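Local atomic coordinates of CdnC (Chryseobacterium gregarium DSM 19109, PDB entry 7MGV), a protein that probably uses ATP to close omega-ester macrocycles in the core of a ribosomally made precursor peptide, as a graspetide ATP-grasp ligase. Residues A[22-27]-A[89-94]; A[53-58]-A[95-100]. One frame throughout, in Å; residues are numbered along the deposited sequence.

Contact 1 (A[22-27]-A[89-94]); sequences NKILII and ISTVWY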
loop_
_atom_site.group_PDB
_atom_site.type_symbol
_atom_site.label_atom_id
_atom_site.label_comp_id
_atom_site.label_asym_id
_atom_site.label_seq_id
_atom_site.Cartn_x
_atom_site.Cartn_y
_atom_site.Cartn_z
ATOM N N ASN A 22 -21.407 -21.870 -4.299
ATOM C CA ASN A 22 -20.271 -21.111 -3.792
ATOM C C ASN A 22 -20.037 -19.878 -4.656
ATOM O O ASN A 22 -19.920 -19.977 -5.881
ATOM C CB ASN A 22 -19.019 -21.986 -3.761
ATOM C CG ASN A 22 -18.678 -22.461 -2.363
ATOM O OD1 ASN A 22 -19.538 -22.512 -1.485
ATOM N ND2 ASN A 22 -17.416 -22.815 -2.150
ATOM N N LYS A 23 -19.970 -18.716 -4.015
ATOM C CA LYS A 23 -19.848 -17.443 -4.710
ATOM C C LYS A 23 -18.401 -16.970 -4.704
ATOM O O LYS A 23 -17.718 -17.034 -3.676
ATOM C CB LYS A 23 -20.747 -16.386 -4.066
ATOM C CG LYS A 23 -22.231 -16.656 -4.247
ATOM C CD LYS A 23 -23.073 -15.526 -3.685
ATOM C CE LYS A 23 -23.045 -15.523 -2.167
ATOM N NZ LYS A 23 -23.914 -14.455 -1.605
ATOM N N ILE A 24 -17.941 -16.492 -5.858
ATOM C CA ILE A 24 -16.563 -16.051 -6.047
ATOM C C ILE A 24 -16.598 -14.625 -6.581
ATOM O O ILE A 24 -17.044 -14.392 -7.712
ATOM C CB ILE A 24 -15.786 -16.970 -6.998
ATOM C CG1 ILE A 24 -15.667 -18.373 -6.399
ATOM C CG2 ILE A 24 -14.412 -16.386 -7.301
ATOM C CD1 ILE A 24 -14.881 -19.335 -7.254
ATOM N N LEU A 25 -16.127 -13.676 -5.777
ATOM C CA LEU A 25 -16.060 -12.284 -6.196
ATOM C C LEU A 25 -14.818 -12.053 -7.046
ATOM O O LEU A 25 -13.716 -12.469 -6.676
ATOM C CB LEU A 25 -16.048 -11.362 -4.978
ATOM C CG LEU A 25 -16.104 -9.863 -5.270
ATOM C CD1 LEU A 25 -17.466 -9.469 -5.823
ATOM C CD2 LEU A 25 -15.774 -9.062 -4.020
ATOM N N ILE A 26 -14.995 -11.394 -8.188
ATOM C CA ILE A 26 -13.899 -11.063 -9.090
ATOM C C ILE A 26 -13.917 -9.562 -9.341
ATOM O O ILE A 26 -14.941 -9.011 -9.762
ATOM C CB ILE A 26 -13.994 -11.837 -10.417
ATOM C CG1 ILE A 26 -13.847 -13.341 -10.174
ATOM C CG2 ILE A 26 -12.934 -11.346 -11.391
ATOM C CD1 ILE A 26 -13.772 -14.158 -11.445
ATOM N N ILE A 27 -12.788 -8.909 -9.085
ATOM C CA ILE A 27 -12.633 -7.475 -9.297
ATOM C C ILE A 27 -11.911 -7.262 -10.621
ATOM O O ILE A 27 -10.798 -7.768 -10.818
ATOM C CB ILE A 27 -11.865 -6.816 -8.140
ATOM C CG1 ILE A 27 -12.413 -7.293 -6.793
ATOM C CG2 ILE A 27 -11.935 -5.300 -8.250
ATOM C CD1 ILE A 27 -13.804 -6.789 -6.482
ATOM N N ILE A 89 -19.125 -14.618 0.508
ATOM C CA ILE A 89 -18.359 -15.113 -0.628
ATOM C C ILE A 89 -17.359 -16.160 -0.151
ATOM O O ILE A 89 -16.845 -16.099 0.975
ATOM C CB ILE A 89 -17.646 -13.963 -1.362
ATOM C CG1 ILE A 89 -16.771 -13.165 -0.392
ATOM C CG2 ILE A 89 -18.655 -13.061 -2.059
ATOM C CD1 ILE A 89 -15.790 -12.238 -1.077
ATOM N N SER A 90 -17.080 -17.138 -1.015
ATOM C CA SER A 90 -16.118 -18.174 -0.659
ATOM C C SER A 90 -14.686 -17.684 -0.833
ATOM O O SER A 90 -13.846 -17.897 0.048
ATOM C CB SER A 90 -16.364 -19.434 -1.490
ATOM O OG SER A 90 -16.244 -19.166 -2.876
ATOM N N THR A 91 -14.388 -17.041 -1.961
ATOM C CA THR A 91 -13.100 -16.401 -2.189
ATOM C C THR A 91 -13.319 -15.096 -2.938
ATOM O O THR A 91 -14.412 -14.812 -3.435
ATOM C CB THR A 91 -12.130 -17.282 -2.991
ATOM O OG1 THR A 91 -12.594 -17.401 -4.340
ATOM C CG2 THR A 91 -11.991 -18.662 -2.371
ATOM N N VAL A 92 -12.257 -14.301 -3.018
ATOM C CA VAL A 92 -12.227 -13.094 -3.833
ATOM C C VAL A 92 -10.980 -13.145 -4.704
ATOM O O VAL A 92 -9.928 -13.628 -4.271
ATOM C CB VAL A 92 -12.254 -11.812 -2.969
ATOM C CG1 VAL A 92 -11.026 -11.732 -2.072
ATOM C CG2 VAL A 92 -12.363 -10.572 -3.847
ATOM N N TRP A 93 -11.107 -12.680 -5.943
ATOM C CA TRP A 93 -9.972 -12.534 -6.852
ATOM C C TRP A 93 -9.887 -11.061 -7.231
ATOM O O TRP A 93 -10.666 -10.578 -8.060
ATOM C CB TRP A 93 -10.116 -13.420 -8.085
ATOM C CG TRP A 93 -8.963 -13.284 -9.039
ATOM C CD1 TRP A 93 -7.696 -12.873 -8.738
ATOM C CD2 TRP A 93 -8.973 -13.553 -10.445
ATOM N NE1 TRP A 93 -6.918 -12.871 -9.868
ATOM C CE2 TRP A 93 -7.677 -13.285 -10.930
ATOM C CE3 TRP A 93 -9.951 -13.995 -11.343
ATOM C CZ2 TRP A 93 -7.333 -13.445 -12.272
ATOM C CZ3 TRP A 93 -9.607 -14.153 -12.673
ATOM C CH2 TRP A 93 -8.309 -13.878 -13.125
ATOM N N TYR A 94 -8.945 -10.349 -6.623
ATOM C CA TYR A 94 -8.754 -8.924 -6.870
ATOM C C TYR A 94 -7.639 -8.765 -7.897
ATOM O O TYR A 94 -6.454 -8.842 -7.563
ATOM C CB TYR A 94 -8.438 -8.187 -5.572
ATOM C CG TYR A 94 -8.020 -6.743 -5.757
ATOM C CD1 TYR A 94 -8.636 -5.933 -6.702
ATOM C CD2 TYR A 94 -7.010 -6.191 -4.981
ATOM C CE1 TYR A 94 -8.255 -4.616 -6.872
ATOM C CE2 TYR A 94 -6.622 -4.876 -5.144
ATOM C CZ TYR A 94 -7.247 -4.092 -6.089
ATOM O OH TYR A 94 -6.863 -2.783 -6.253
#
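Ile-89 sets its CD1 against Leu-25 CB. Ser-90 comes next and grips one carbonyl oxygen twice. Ser-90 N donates to Lys-23 O at 2.7 Å, in the carbonyl plane. Ser-90 OG donates to Lys-23 O at 2.7 Å as well, from 54° out of that plane. A chi1 of 60° keeps OG on the same side as the serine's own N-H, and both can reach the oxygen. Thr-91 O takes the N-H of Leu-25. The Thr-91 side chain lies alongside Ile-24, with Thr-91 OG1 3.6 Å from Ile-24 CG2; the hydroxyl itself bonds to Leu-341 O. Val-92 points the same way as Leu-25, and Val-92 CG2 meets Leu-25 CD2 at 3.7 Å. Trp-93 is held by both its N and its O. Trp-93 N donates to Leu-25 O at 2.7 Å. Trp-93 O accepts from Ile-27 N, nearly straight at 173°. The indole offers its CE3 edge to Ile-26 CD1. Likewise Tyr-94 turns a ring edge, with Tyr-94 CD1 3.6 Å from Ile-27 CB. Helix 110-130 packs on the Leu-25, Ile-27 and Tyr-94 face, and helix 35-46 on the Ile-24, Ile-26 and Trp-93 face. This is the layered alpha/beta arrangement of the MvdD pre-ATP grasp domain: the backbone groups named are satisfied within the sheet, while mostly apolar side chains face the helices.

Contact 2 (A[53-58]-A[95-100]); sequences FNVDEY and RRAYNI
The backbones come close at one point, Asp-56 and Ile-100, whose CA atoms are 4.2 Å apart; the contact joins two loops at the C-terminal ends of strands 48-54 and 91-94 of the parallel sheet. Val-55 and Ile-100 carry the apolar part. Val-55 CG2 meets Ile-100 CG2 at 3.5 Å, the two side chains crossing at a slant. Val-55 CG1 reaches Ala-97 CB at 3.7 Å and also touches Asn-99 O. Ile-100 CG2 lies anti to its own carbonyl carbon, which leaves this short branch, not the longer CG1 arm, against the valine. With an alanine in place of Val-55 both methyls go, which would probably leave a gap facing Ala-97 and Ile-100. Asp-56 meets the loop with its carbon atoms. Asp-56 CA makes a bent CA-H...O contact of 3.3 Å with Asn-99 O. Asp-56 CB lies 3.6 Å from Asn-99 OD1. The carboxylate is bonded outside the two segments: Asp-56 OD2 pairs with Thr-30 OG1. Val-55 also rests on Leu-124 of helix 110-130, and Ile-100 on Arg-121. The fit between the segments is thus chiefly apolar and the CA-H...O contact adds little, while a backbone bond between Asp-56 and His-102 fastens the loops nearby.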
loop_
_atom_site.group_PDB
_atom_site.type_symbol
_atom_site.label_atom_id
_atom_site.label_comp_id
_atom_site.label_asym_id
_atom_site.label_seq_id
_atom_site.Cartn_x
_atom_site.Cartn_y
_atom_site.Cartn_z
ATOM N N PHE A 53 -17.468 -7.608 -10.160
ATOM C CA PHE A 53 -17.453 -6.242 -9.643
ATOM C C PHE A 53 -16.488 -5.449 -10.517
ATOM O O PHE A 53 -15.273 -5.477 -10.299
ATOM C CB PHE A 53 -17.045 -6.214 -8.172
ATOM C CG PHE A 53 -17.222 -4.871 -7.506
ATOM C CD1 PHE A 53 -17.827 -3.815 -8.171
ATOM C CD2 PHE A 53 -16.782 -4.670 -6.208
ATOM C CE1 PHE A 53 -17.984 -2.585 -7.555
ATOM C CE2 PHE A 53 -16.939 -3.444 -5.587
ATOM C CZ PHE A 53 -17.540 -2.401 -6.262
ATOM N N ASN A 54 -17.031 -4.744 -11.505
ATOM C CA ASN A 54 -16.211 -3.934 -12.395
ATOM C C ASN A 54 -15.893 -2.612 -11.709
ATOM O O ASN A 54 -16.799 -1.854 -11.345
ATOM C CB ASN A 54 -16.915 -3.722 -13.731
ATOM C CG ASN A 54 -16.549 -4.785 -14.746
ATOM O OD1 ASN A 54 -16.854 -4.660 -15.930
ATOM N ND2 ASN A 54 -15.885 -5.839 -14.284
ATOM N N VAL A 55 -14.599 -2.341 -11.543
ATOM C CA VAL A 55 -14.157 -1.335 -10.588
ATOM C C VAL A 55 -14.222 0.082 -11.147
ATOM O O VAL A 55 -14.329 1.039 -10.370
ATOM C CB VAL A 55 -12.738 -1.695 -10.111
ATOM C CG1 VAL A 55 -11.677 -1.146 -11.057
ATOM C CG2 VAL A 55 -12.520 -1.228 -8.697
ATOM N N ASP A 56 -14.168 0.249 -12.470
ATOM C CA ASP A 56 -14.304 1.580 -13.048
ATOM C C ASP A 56 -15.723 2.113 -12.922
ATOM O O ASP A 56 -15.921 3.332 -12.970
ATOM C CB ASP A 56 -13.879 1.568 -14.517
ATOM C CG ASP A 56 -14.557 0.470 -15.312
ATOM O OD1 ASP A 56 -14.878 -0.584 -14.723
ATOM O OD2 ASP A 56 -14.764 0.662 -16.529
ATOM N N GLU A 57 -16.707 1.232 -12.757
ATOM C CA GLU A 57 -18.098 1.641 -12.622
ATOM C C GLU A 57 -18.475 2.000 -11.191
ATOM O O GLU A 57 -19.651 2.281 -10.932
ATOM C CB GLU A 57 -19.023 0.536 -13.136
ATOM C CG GLU A 57 -18.646 -0.034 -14.494
ATOM C CD GLU A 57 -18.999 0.877 -15.661
ATOM O OE1 GLU A 57 -19.781 0.435 -16.530
ATOM O OE2 GLU A 57 -18.495 2.019 -15.729
ATOM N N TYR A 58 -17.519 1.994 -10.259
ATOM C CA TYR A 58 -17.752 2.427 -8.887
ATOM C C TYR A 58 -17.197 3.828 -8.703
ATOM O O TYR A 58 -16.063 4.090 -9.127
ATOM C CB TYR A 58 -17.085 1.470 -7.900
ATOM C CG TYR A 58 -17.173 1.907 -6.453
ATOM C CD1 TYR A 58 -18.323 1.680 -5.707
ATOM C CD2 TYR A 58 -16.105 2.544 -5.831
ATOM C CE1 TYR A 58 -18.409 2.080 -4.387
ATOM C CE2 TYR A 58 -16.183 2.946 -4.510
ATOM C CZ TYR A 58 -17.337 2.713 -3.795
ATOM O OH TYR A 58 -17.418 3.110 -2.480
ATOM N N ARG A 95 -8.024 -8.554 -9.152
ATOM C CA ARG A 95 -7.084 -8.098 -10.163
ATOM C C ARG A 95 -6.869 -6.603 -9.975
ATOM O O ARG A 95 -7.836 -5.833 -9.947
ATOM C CB ARG A 95 -7.610 -8.404 -11.564
ATOM C CG ARG A 95 -8.163 -9.814 -11.713
ATOM C CD ARG A 95 -8.391 -10.174 -13.171
ATOM N NE ARG A 95 -7.461 -9.486 -14.061
ATOM C CZ ARG A 95 -6.766 -10.085 -15.023
ATOM N NH1 ARG A 95 -6.894 -11.390 -15.222
ATOM N NH2 ARG A 95 -5.943 -9.381 -15.786
ATOM N N ARG A 96 -5.604 -6.198 -9.832
ATOM C CA ARG A 96 -5.285 -4.854 -9.361
ATOM C C ARG A 96 -5.963 -3.785 -10.206
ATOM O O ARG A 96 -5.920 -3.822 -11.439
ATOM C CB ARG A 96 -3.771 -4.635 -9.357
ATOM C CG ARG A 96 -3.370 -3.329 -8.687
ATOM C CD ARG A 96 -1.877 -3.231 -8.443
ATOM N NE ARG A 96 -1.583 -2.287 -7.368
ATOM C CZ ARG A 96 -0.358 -1.960 -6.970
ATOM N NH1 ARG A 96 0.699 -2.495 -7.565
ATOM N NH2 ARG A 96 -0.191 -1.093 -5.981
ATOM N N ALA A 97 -6.591 -2.830 -9.526
ATOM C CA ALA A 97 -7.327 -1.769 -10.194
ATOM C C ALA A 97 -6.396 -0.630 -10.581
ATOM O O ALA A 97 -5.529 -0.222 -9.804
ATOM C CB ALA A 97 -8.443 -1.245 -9.292
ATOM N N TYR A 98 -6.582 -0.119 -11.797
ATOM C CA TYR A 98 -5.836 1.031 -12.280
ATOM C C TYR A 98 -6.721 2.206 -12.661
ATOM O O TYR A 98 -6.194 3.295 -12.917
ATOM C CB TYR A 98 -4.970 0.641 -13.488
ATOM C CG TYR A 98 -3.974 -0.458 -13.197
ATOM C CD1 TYR A 98 -3.889 -1.578 -14.013
ATOM C CD2 TYR A 98 -3.119 -0.376 -12.104
ATOM C CE1 TYR A 98 -2.980 -2.586 -13.751
ATOM C CE2 TYR A 98 -2.208 -1.379 -11.835
ATOM C CZ TYR A 98 -2.142 -2.481 -12.661
ATOM O OH TYR A 98 -1.236 -3.483 -12.398
ATOM N N ASN A 99 -8.041 2.025 -12.703
ATOM C CA ASN A 99 -8.952 3.106 -13.075
ATOM C C ASN A 99 -10.263 2.891 -12.325
ATOM O O ASN A 99 -11.086 2.065 -12.731
ATOM C CB ASN A 99 -9.173 3.148 -14.579
ATOM C CG ASN A 99 -10.310 4.068 -14.973
ATOM O OD1 ASN A 99 -11.234 3.666 -15.679
ATOM N ND2 ASN A 99 -10.250 5.312 -14.510
ATOM N N ILE A 100 -10.444 3.630 -11.237
ATOM C CA ILE A 100 -11.688 3.624 -10.486
ATOM C C ILE A 100 -12.308 5.011 -10.583
ATOM O O ILE A 100 -11.651 5.993 -10.941
ATOM C CB ILE A 100 -11.473 3.220 -9.016
ATOM C CG1 ILE A 100 -10.547 4.219 -8.333
ATOM C CG2 ILE A 100 -10.870 1.829 -8.926
ATOM C CD1 ILE A 100 -10.744 4.286 -6.857
#

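In the fold
The centres of contacts 1 and 2 lie about 15 Å apart. Their segments alternate along the chain: 22-27, 53-58, 89-94, then 95-100. Contact 1 pairs two neighbouring strands of the four-stranded parallel sheet. Contact 2 lies beyond the C-terminal ends of strands 48-54 and 91-94. Strand 22-28 sits between those two and ties both contacts into one sheet; Ile-26 O probably bonds to Phe-53 N at 2.9 Å. Helix 110-130 touches both contacts. Near contact 2, Tyr-58 packs on Pro-223 of the second subunit, which places this end of the sheet by the dimer interface. All four segments belong to the MvdD pre-ATP grasp domain; the residues round the ADP, from Pro-163 to Ile-303, come later in the chain.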